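Long-range contacts in pngf-ii (Elizabethkingia meningoseptica, PDB 4R4X), which probably releases N-linked glycans from glycoproteins, acting as a peptide:N-glycosidase that hydrolyses the bond between the sugar chain and its asparagine: residues Q62-N67 / D178-S183; F185-V190 / S361-I366; D30-F35 / I53-N58. One frame throughout, in Å; residues are numbered along the deposited sequence. Where two conformers were deposited one is given.

Interaction 1: Q62-N67 / D178-S183; sequences QFAFLN and DMIWKS
Leu66, just past the end of strand 59-65, reaches across to Ile180, Met179 and Ser183 on one flank of helix 173-182. Its CB does not itself point at the helix; the end of the side chain does the reaching, with CG anti to the backbone carbonyl carbon (chi1 -57°). From CB the chain passes through CG before touching begins at the two methyls. CD2 lies 4.0 Å from Ile180 CA and thus rests against the helix backbone itself; the same methyl has Ile180 CG1 at 4.2 Å and Ser183 OG at 4.1 Å. The other branch, CD1, meets the terminal CE of Met179, a selenomethionine modelled in two conformers, so that touch is less certain. Two residues earlier in the strand, Ala64 points at the helix, and its CB sits 3.6 Å from Ile180 CG1 and 3.7 Å from Ile180 CD1. Ser183 OG donates to Ile180 O at 2.7 Å, a bond back to the carbonyl three residues earlier. Val72 of strand 70-76 touches Ala64 and Met179, and Pro47 touches Ile180 and Ser183, so the helix lies against neighbouring strands 48-54, 59-65 and 70-76. No hydrogen bond crosses between 62-67 and 178-183: the two are joined by the shape and burial of apolar groups, with the nearby polar hydroxyl satisfied inside its own segment.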
loop_
_atom_site.group_PDB
_atom_site.type_symbol
_atom_site.label_atom_id
_atom_site.label_comp_id
_atom_site.label_asym_id
_atom_site.label_seq_id
_atom_site.Cartn_x
_atom_site.Cartn_y
_atom_site.Cartn_z
ATOM N N GLN A 62 -17.118 23.818 1.057
ATOM C CA GLN A 62 -17.273 22.395 1.105
ATOM C C GLN A 62 -16.637 21.906 2.402
ATOM O O GLN A 62 -15.495 22.238 2.689
ATOM C CB GLN A 62 -16.577 21.767 -0.102
ATOM C CG GLN A 62 -16.982 20.336 -0.354
ATOM C CD GLN A 62 -18.381 20.185 -0.926
ATOM O OE1 GLN A 62 -18.954 21.108 -1.514
ATOM N NE2 GLN A 62 -18.929 18.995 -0.779
ATOM N N PHE A 63 -17.370 21.101 3.151
ATOM C CA PHE A 63 -16.933 20.597 4.450
ATOM C C PHE A 63 -16.877 19.086 4.388
ATOM O O PHE A 63 -17.825 18.465 3.928
ATOM C CB PHE A 63 -17.950 20.955 5.542
ATOM C CG PHE A 63 -18.181 22.420 5.711
ATOM C CD1 PHE A 63 -19.126 23.074 4.945
ATOM C CD2 PHE A 63 -17.462 23.151 6.654
ATOM C CE1 PHE A 63 -19.349 24.440 5.118
ATOM C CE2 PHE A 63 -17.676 24.511 6.820
ATOM C CZ PHE A 63 -18.625 25.160 6.051
ATOM N N ALA A 64 -15.813 18.510 4.926
ATOM C CA ALA A 64 -15.659 17.071 5.020
ATOM C C ALA A 64 -15.535 16.665 6.483
ATOM O O ALA A 64 -14.667 17.158 7.191
ATOM C CB ALA A 64 -14.430 16.611 4.228
ATOM N N PHE A 65 -16.404 15.756 6.907
ATOM C CA PHE A 65 -16.423 15.272 8.273
ATOM C C PHE A 65 -15.600 13.986 8.252
ATOM O O PHE A 65 -16.007 13.028 7.647
ATOM C CB PHE A 65 -17.860 14.996 8.715
ATOM C CG PHE A 65 -18.702 16.243 8.859
ATOM C CD1 PHE A 65 -18.931 17.085 7.778
ATOM C CD2 PHE A 65 -19.281 16.561 10.083
ATOM C CE1 PHE A 65 -19.708 18.233 7.913
ATOM C CE2 PHE A 65 -20.061 17.708 10.221
ATOM C CZ PHE A 65 -20.271 18.544 9.131
ATOM N N LEU A 66 -14.434 14.006 8.868
ATOM C CA LEU A 66 -13.457 12.922 8.670
ATOM C C LEU A 66 -13.579 11.873 9.730
ATOM O O LEU A 66 -13.379 10.666 9.474
ATOM C CB LEU A 66 -12.043 13.480 8.672
ATOM C CG LEU A 66 -11.793 14.559 7.621
ATOM C CD1 LEU A 66 -10.335 14.947 7.670
ATOM C CD2 LEU A 66 -12.184 14.071 6.240
ATOM N N ASN A 67 -13.882 12.333 10.933
ATOM C CA ASN A 67 -14.080 11.431 12.062
ATOM C C ASN A 67 -14.926 12.196 13.075
ATOM O O ASN A 67 -15.420 13.281 12.751
ATOM C CB ASN A 67 -12.724 10.935 12.595
ATOM C CG ASN A 67 -11.759 12.071 12.909
ATOM O OD1 ASN A 67 -10.713 12.228 12.287
ATOM N ND2 ASN A 67 -12.085 12.831 13.908
ATOM N N ASP A 178 -7.124 15.079 -0.379
ATOM C CA ASP A 178 -6.114 14.154 0.145
ATOM C C ASP A 178 -6.481 13.675 1.541
ATOM O O ASP A 178 -6.355 12.484 1.859
ATOM C CB ASP A 178 -4.740 14.841 0.177
ATOM C CG ASP A 178 -3.609 13.887 0.549
ATOM O OD1 ASP A 178 -3.308 12.953 -0.236
ATOM O OD2 ASP A 178 -2.988 14.092 1.620
HETATM N N MSE A 179 -6.958 14.601 2.370
HETATM C CA MSE A 179 -7.329 14.258 3.747
HETATM C C MSE A 179 -8.558 13.382 3.772
HETATM O O MSE A 179 -8.637 12.441 4.580
HETATM C CB MSE A 179 -7.490 15.511 4.599
HETATM C CG MSE A 179 -6.095 16.105 4.798
HETATM SE SE MSE A 179 -6.198 17.753 5.859
HETATM C CE MSE A 179 -6.615 16.935 7.604
ATOM N N ILE A 180 -9.516 13.640 2.891
ATOM C CA ILE A 180 -10.668 12.734 2.751
ATOM C C ILE A 180 -10.176 11.320 2.385
ATOM O O ILE A 180 -10.581 10.315 3.017
ATOM C CB ILE A 180 -11.669 13.209 1.673
ATOM C CG1 ILE A 180 -12.380 14.494 2.105
ATOM C CG2 ILE A 180 -12.729 12.133 1.383
ATOM C CD1 ILE A 180 -13.221 15.111 1.012
ATOM N N TRP A 181 -9.303 11.238 1.376
ATOM C CA TRP A 181 -8.744 9.946 0.934
ATOM C C TRP A 181 -8.063 9.193 2.071
ATOM O O TRP A 181 -8.400 8.016 2.347
ATOM C CB TRP A 181 -7.799 10.132 -0.252
ATOM C CG TRP A 181 -6.984 8.925 -0.596
ATOM C CD1 TRP A 181 -7.446 7.672 -0.904
ATOM C CD2 TRP A 181 -5.562 8.854 -0.657
ATOM N NE1 TRP A 181 -6.388 6.826 -1.183
ATOM C CE2 TRP A 181 -5.219 7.524 -1.022
ATOM C CE3 TRP A 181 -4.543 9.782 -0.462
ATOM C CZ2 TRP A 181 -3.909 7.115 -1.181
ATOM C CZ3 TRP A 181 -3.245 9.384 -0.603
ATOM C CH2 TRP A 181 -2.926 8.047 -0.960
ATOM N N LYS A 182 -7.174 9.878 2.783
ATOM C CA LYS A 182 -6.419 9.247 3.868
ATOM C C LYS A 182 -7.299 8.827 5.051
ATOM O O LYS A 182 -6.928 7.930 5.800
ATOM C CB LYS A 182 -5.269 10.143 4.343
ATOM C CG LYS A 182 -4.089 10.098 3.393
ATOM C CD LYS A 182 -3.096 11.207 3.624
ATOM C CE LYS A 182 -1.954 11.132 2.611
ATOM N NZ LYS A 182 -1.181 12.401 2.655
ATOM N N SER A 183 -8.467 9.444 5.207
ATOM C CA SER A 183 -9.382 9.084 6.282
ATOM C C SER A 183 -10.088 7.730 6.038
ATOM O O SER A 183 -10.711 7.162 6.943
ATOM C CB SER A 183 -10.436 10.194 6.482
ATOM O OG SER A 183 -11.468 10.127 5.513
#

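Interaction 2: F185-V190 / S361-I366; sequences FITIPV and SLELSI
Leu362 and Val190 open an antiparallel beta ladder between strands 358-367 and 186-196, in a four-stranded sheet of the peptide-N-glycosidase F N-terminal domain, consistent with the jelly-roll fold of PNGase F; 186-196 is an outermost strand of this sheet within the chain. Leu362 O accepts Val190 N at 3.0 Å in a bent bond (141° at the hydrogen), and the two side chains lie alongside each other, pointing the same way, with Leu362 CD2 3.9 Å from Val190 CG1. Strand 231-240 flanks Leu362 with Val234 and Leu236. Glu363 follows in a non-hydrogen-bonded pair with Pro189, a position where the missing N-H costs the ladder nothing. Its CG stands between backbone N and carbonyl carbon (chi1 68°), and the extended chain carries the carboxylate past Thr187, whose methyl CG2 is 3.7 Å from Glu363 CD. Leu364 turns to the other face with Ile188 and exchanges two backbone bonds with it, Ile188 N to Leu364 O at 2.7 Å and Leu364 N to Ile188 O at 2.9 Å. Ser365 returns to the face of Thr187 and Glu363; its CB approaches the Phe185 ring obliquely, while OG is bonded to His367 and Arg329. Ile366 forms a second reciprocal pair of backbone bonds, with Ile186, and its CD1 touches two isoleucines, 4.0 Å from Ile188 CG1 and 4.2 Å from Ile186 CG2. Pro224 packs beside Ile188 and Ile366. The Phe185 ring stacks on that of His367, and its edge faces Ile366 O, which lies 3.5 Å from Phe185 CB.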
loop_
_atom_site.group_PDB
_atom_site.type_symbol
_atom_site.label_atom_id
_atom_site.label_comp_id
_atom_site.label_asym_id
_atom_site.label_seq_id
_atom_site.Cartn_x
_atom_site.Cartn_y
_atom_site.Cartn_z
ATOM N N PHE A 185 -8.650 4.872 5.304
ATOM C CA PHE A 185 -7.845 3.708 5.639
ATOM C C PHE A 185 -6.839 4.088 6.685
ATOM O O PHE A 185 -6.740 5.258 7.056
ATOM C CB PHE A 185 -7.169 3.112 4.394
ATOM C CG PHE A 185 -6.177 4.030 3.729
ATOM C CD1 PHE A 185 -6.600 5.027 2.854
ATOM C CD2 PHE A 185 -4.820 3.904 3.986
ATOM C CE1 PHE A 185 -5.670 5.866 2.235
ATOM C CE2 PHE A 185 -3.897 4.746 3.371
ATOM C CZ PHE A 185 -4.328 5.721 2.500
ATOM N N ILE A 186 -6.080 3.104 7.155
ATOM C CA ILE A 186 -5.101 3.325 8.207
ATOM C C ILE A 186 -3.690 3.304 7.646
ATOM O O ILE A 186 -3.294 2.327 7.002
ATOM C CB ILE A 186 -5.215 2.238 9.271
ATOM C CG1 ILE A 186 -6.597 2.307 9.931
ATOM C CG2 ILE A 186 -4.116 2.374 10.308
ATOM C CD1 ILE A 186 -6.970 1.068 10.707
ATOM N N THR A 187 -2.923 4.350 7.943
ATOM C CA THR A 187 -1.502 4.406 7.589
ATOM C C THR A 187 -0.714 4.226 8.861
ATOM O O THR A 187 -1.008 4.879 9.872
ATOM C CB THR A 187 -1.137 5.744 6.917
ATOM O OG1 THR A 187 -1.858 5.837 5.698
ATOM C CG2 THR A 187 0.348 5.827 6.594
ATOM N N ILE A 188 0.241 3.307 8.814
ATOM C CA ILE A 188 1.212 3.117 9.867
ATOM C C ILE A 188 2.577 3.645 9.416
ATOM O O ILE A 188 3.295 2.955 8.678
ATOM C CB ILE A 188 1.351 1.636 10.230
ATOM C CG1 ILE A 188 -0.020 1.009 10.545
ATOM C CG2 ILE A 188 2.327 1.466 11.391
ATOM C CD1 ILE A 188 -0.639 1.497 11.835
ATOM N N PRO A 189 2.966 4.848 9.894
ATOM C CA PRO A 189 4.264 5.397 9.518
ATOM C C PRO A 189 5.389 4.610 10.154
ATOM O O PRO A 189 5.272 4.198 11.321
ATOM C CB PRO A 189 4.231 6.840 10.061
ATOM C CG PRO A 189 2.916 7.023 10.736
ATOM C CD PRO A 189 2.266 5.683 10.889
ATOM N N VAL A 190 6.455 4.375 9.397
ATOM C CA VAL A 190 7.629 3.709 9.930
ATOM C C VAL A 190 8.855 4.606 9.799
ATOM O O VAL A 190 9.406 5.013 10.817
ATOM C CB VAL A 190 7.879 2.346 9.246
ATOM C CG1 VAL A 190 9.023 1.619 9.922
ATOM C CG2 VAL A 190 6.627 1.499 9.295
ATOM N N SER A 361 11.833 6.185 2.685
ATOM C CA SER A 361 10.635 6.304 3.491
ATOM C C SER A 361 9.916 4.967 3.434
ATOM O O SER A 361 10.047 4.241 2.455
ATOM C CB SER A 361 9.728 7.425 2.975
ATOM O OG SER A 361 10.434 8.677 3.060
ATOM N N LEU A 362 9.172 4.653 4.484
ATOM C CA LEU A 362 8.464 3.391 4.597
ATOM C C LEU A 362 7.215 3.534 5.457
ATOM O O LEU A 362 7.268 4.130 6.553
ATOM C CB LEU A 362 9.375 2.352 5.228
ATOM C CG LEU A 362 8.788 0.978 5.493
ATOM C CD1 LEU A 362 8.545 0.299 4.165
ATOM C CD2 LEU A 362 9.744 0.179 6.367
ATOM N N GLU A 363 6.107 2.965 4.975
ATOM C CA GLU A 363 4.864 2.896 5.733
ATOM C C GLU A 363 4.107 1.612 5.400
ATOM O O GLU A 363 4.370 0.959 4.379
ATOM C CB GLU A 363 3.993 4.144 5.471
ATOM C CG GLU A 363 3.421 4.241 4.059
ATOM C CD GLU A 363 2.691 5.547 3.772
ATOM O OE1 GLU A 363 1.652 5.508 3.073
ATOM O OE2 GLU A 363 3.139 6.619 4.243
ATOM N N LEU A 364 3.204 1.242 6.296
ATOM C CA LEU A 364 2.213 0.221 6.067
ATOM C C LEU A 364 0.841 0.852 5.924
ATOM O O LEU A 364 0.574 1.919 6.495
ATOM C CB LEU A 364 2.173 -0.754 7.246
ATOM C CG LEU A 364 3.453 -1.407 7.750
ATOM C CD1 LEU A 364 3.154 -2.354 8.910
ATOM C CD2 LEU A 364 4.139 -2.171 6.637
ATOM N N SER A 365 -0.037 0.219 5.160
ATOM C CA SER A 365 -1.426 0.643 5.110
ATOM C C SER A 365 -2.355 -0.561 5.256
ATOM O O SER A 365 -2.088 -1.664 4.716
ATOM C CB SER A 365 -1.742 1.394 3.816
ATOM O OG SER A 365 -1.568 0.584 2.679
ATOM N N ILE A 366 -3.429 -0.332 6.000
ATOM C CA ILE A 366 -4.446 -1.331 6.297
ATOM C C ILE A 366 -5.790 -0.822 5.797
ATOM O O ILE A 366 -6.231 0.285 6.155
ATOM C CB ILE A 366 -4.535 -1.628 7.802
ATOM C CG1 ILE A 366 -3.160 -1.969 8.366
ATOM C CG2 ILE A 366 -5.540 -2.767 8.067
ATOM C CD1 ILE A 366 -3.002 -1.614 9.822
#

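Interaction 3: D30-F35 / I53-N58; sequences DKTLLF and INRKNN
Folded torsions bring Lys56 to Asp30: the lysine chain bends at chi2 (44°) and again at chi3 (-98°), so NZ doubles back to 3.5 Å from Asp30 OD1 in a weak salt bridge. A bend at chi2 likewise lays the end of Lys31 across Asn54, where CE is 3.9 Å from Asn54 CG in plain van der Waals contact. The backbones of strands 31-36 and 48-54 of the N-terminal domain pair antiparallel. Thr32 and Ile53 trade two backbone bonds, Thr32 N to Ile53 O at 3.0 Å and Ile53 N to Thr32 O at 2.9 Å. Arg55 N then bonds Asp30 O at 2.8 Å from well above the carbonyl plane, as strand 48-54 gives way to a turn. That turn is an Asx turn: Asn54 OD1 accepts Lys56 N at 2.9 Å, which probably helps to place the lysine near its aspartate. The guanidinium of Arg55 has Ile53 CG2 3.7 Å over one face, offset toward the rim, and its NH2 is hydrogen-bonded to Gln130. The side chain of Lys31 lies about 5 Å from the zinc ion bound by Glu52 and Asp159. Main-chain bonds thus carry the pairing, while the long salt bridge near the surface probably adds only a modest electrostatic pull.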
loop_
_atom_site.group_PDB
_atom_site.type_symbol
_atom_site.label_atom_id
_atom_site.label_comp_id
_atom_site.label_asym_id
_atom_site.label_seq_id
_atom_site.Cartn_x
_atom_site.Cartn_y
_atom_site.Cartn_z
ATOM N N ASP A 30 -30.036 34.302 2.464
ATOM C CA ASP A 30 -28.655 34.564 2.935
ATOM C C ASP A 30 -27.679 33.381 2.782
ATOM O O ASP A 30 -26.510 33.585 2.481
ATOM C CB ASP A 30 -28.657 34.951 4.419
ATOM C CG ASP A 30 -29.486 36.198 4.703
ATOM O OD1 ASP A 30 -29.228 37.230 4.057
ATOM O OD2 ASP A 30 -30.381 36.134 5.569
ATOM N N LYS A 31 -28.172 32.168 3.014
ATOM C CA LYS A 31 -27.347 30.956 3.106
ATOM C C LYS A 31 -28.107 29.757 2.559
ATOM O O LYS A 31 -29.318 29.668 2.759
ATOM C CB LYS A 31 -27.042 30.627 4.571
ATOM C CG LYS A 31 -26.231 31.649 5.333
ATOM C CD LYS A 31 -24.751 31.455 5.074
ATOM C CE LYS A 31 -23.965 32.722 5.335
ATOM N NZ LYS A 31 -22.533 32.333 5.381
ATOM N N THR A 32 -27.410 28.823 1.917
ATOM C CA THR A 32 -28.005 27.505 1.666
ATOM C C THR A 32 -27.069 26.367 2.046
ATOM O O THR A 32 -25.837 26.466 1.913
ATOM C CB THR A 32 -28.598 27.305 0.237
ATOM O OG1 THR A 32 -27.888 26.314 -0.526
ATOM C CG2 THR A 32 -28.684 28.542 -0.495
ATOM N N LEU A 33 -27.684 25.312 2.563
ATOM C CA LEU A 33 -26.995 24.131 3.055
ATOM C C LEU A 33 -27.447 22.945 2.214
ATOM O O LEU A 33 -28.636 22.786 1.974
ATOM C CB LEU A 33 -27.329 23.920 4.535
ATOM C CG LEU A 33 -26.909 22.566 5.103
ATOM C CD1 LEU A 33 -25.416 22.587 5.265
ATOM C CD2 LEU A 33 -27.613 22.279 6.426
ATOM N N LEU A 34 -26.493 22.154 1.720
ATOM C CA LEU A 34 -26.799 20.981 0.937
ATOM C C LEU A 34 -26.228 19.732 1.593
ATOM O O LEU A 34 -25.012 19.609 1.829
ATOM C CB LEU A 34 -26.290 21.143 -0.502
ATOM C CG LEU A 34 -26.369 19.907 -1.405
ATOM C CD1 LEU A 34 -27.804 19.418 -1.603
ATOM C CD2 LEU A 34 -25.703 20.215 -2.744
ATOM N N PHE A 35 -27.119 18.820 1.927
ATOM C CA PHE A 35 -26.716 17.586 2.546
ATOM C C PHE A 35 -27.715 16.479 2.203
ATOM O O PHE A 35 -28.242 16.433 1.064
ATOM C CB PHE A 35 -26.384 17.789 4.069
ATOM C CG PHE A 35 -27.549 18.198 4.976
ATOM C CD1 PHE A 35 -28.811 18.531 4.508
ATOM C CD2 PHE A 35 -27.322 18.293 6.349
ATOM C CE1 PHE A 35 -29.822 18.914 5.396
ATOM C CE2 PHE A 35 -28.316 18.682 7.237
ATOM C CZ PHE A 35 -29.587 18.978 6.757
ATOM N N ILE A 53 -23.435 27.635 0.848
ATOM C CA ILE A 53 -23.221 28.774 -0.017
ATOM C C ILE A 53 -23.650 30.009 0.726
ATOM O O ILE A 53 -24.751 30.043 1.246
ATOM C CB ILE A 53 -24.062 28.674 -1.300
ATOM C CG1 ILE A 53 -23.649 27.420 -2.065
ATOM C CG2 ILE A 53 -23.896 29.944 -2.128
ATOM C CD1 ILE A 53 -24.309 27.234 -3.412
ATOM N N ASN A 54 -22.767 31.004 0.755
ATOM C CA ASN A 54 -23.046 32.315 1.298
ATOM C C ASN A 54 -23.599 33.139 0.153
ATOM O O ASN A 54 -22.898 33.386 -0.816
ATOM C CB ASN A 54 -21.756 32.938 1.840
ATOM C CG ASN A 54 -21.973 34.336 2.399
ATOM O OD1 ASN A 54 -22.946 35.014 2.057
ATOM N ND2 ASN A 54 -21.070 34.769 3.267
ATOM N N ARG A 55 -24.872 33.498 0.232
ATOM C CA ARG A 55 -25.534 34.118 -0.912
ATOM C C ARG A 55 -25.160 35.607 -1.068
ATOM O O ARG A 55 -25.413 36.189 -2.113
ATOM C CB ARG A 55 -27.046 33.949 -0.803
ATOM C CG ARG A 55 -27.528 32.513 -0.918
ATOM C CD ARG A 55 -27.309 31.928 -2.316
ATOM N NE ARG A 55 -27.710 30.522 -2.376
ATOM C CZ ARG A 55 -27.511 29.732 -3.441
ATOM N NH1 ARG A 55 -26.967 30.202 -4.564
ATOM N NH2 ARG A 55 -27.914 28.480 -3.423
ATOM N N LYS A 56 -24.535 36.196 -0.049
ATOM C CA LYS A 56 -24.071 37.604 -0.124
ATOM C C LYS A 56 -22.907 37.753 -1.103
ATOM O O LYS A 56 -22.830 38.721 -1.848
ATOM C CB LYS A 56 -23.635 38.120 1.257
ATOM C CG LYS A 56 -24.719 38.742 2.133
ATOM C CD LYS A 56 -26.040 37.972 2.160
ATOM C CE LYS A 56 -27.056 38.580 1.190
ATOM N NZ LYS A 56 -28.157 37.656 0.792
ATOM N N ASN A 57 -22.001 36.785 -1.101
ATOM C CA ASN A 57 -20.786 36.866 -1.918
ATOM C C ASN A 57 -20.524 35.643 -2.810
ATOM O O ASN A 57 -19.492 35.549 -3.470
ATOM C CB ASN A 57 -19.563 37.202 -1.036
ATOM C CG ASN A 57 -19.268 36.169 0.063
ATOM O OD1 ASN A 57 -18.381 36.393 0.881
ATOM N ND2 ASN A 57 -19.969 35.057 0.095
ATOM N N ASN A 58 -21.483 34.720 -2.850
ATOM C CA ASN A 58 -21.310 33.459 -3.562
ATOM C C ASN A 58 -20.064 32.652 -3.165
ATOM O O ASN A 58 -19.527 31.911 -3.955
ATOM C CB ASN A 58 -21.414 33.662 -5.083
ATOM C CG ASN A 58 -22.852 33.897 -5.535
ATOM O OD1 ASN A 58 -23.790 33.784 -4.747
ATOM N ND2 ASN A 58 -23.030 34.240 -6.811
#

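Overall arrangement
Along the chain the three contacts come in series: interaction 3, then interaction 1, then interaction 2. Interactions 3 and 1 are joined through neighbouring strands 48-54 and 59-65 of the N-terminal domain, their centres 21 Å apart. Interaction 1 adds helix 173-182, which leads directly into strand 186-196 and so to interaction 2, with centres 18 Å apart. Phe185 meets Trp181 at the join between the domains. Interactions 2 and 3 are separate, about 22 Å between nearest atoms and 38 Å between centres. The zinc ion held by Glu52 and Asp159 lies beside interaction 3.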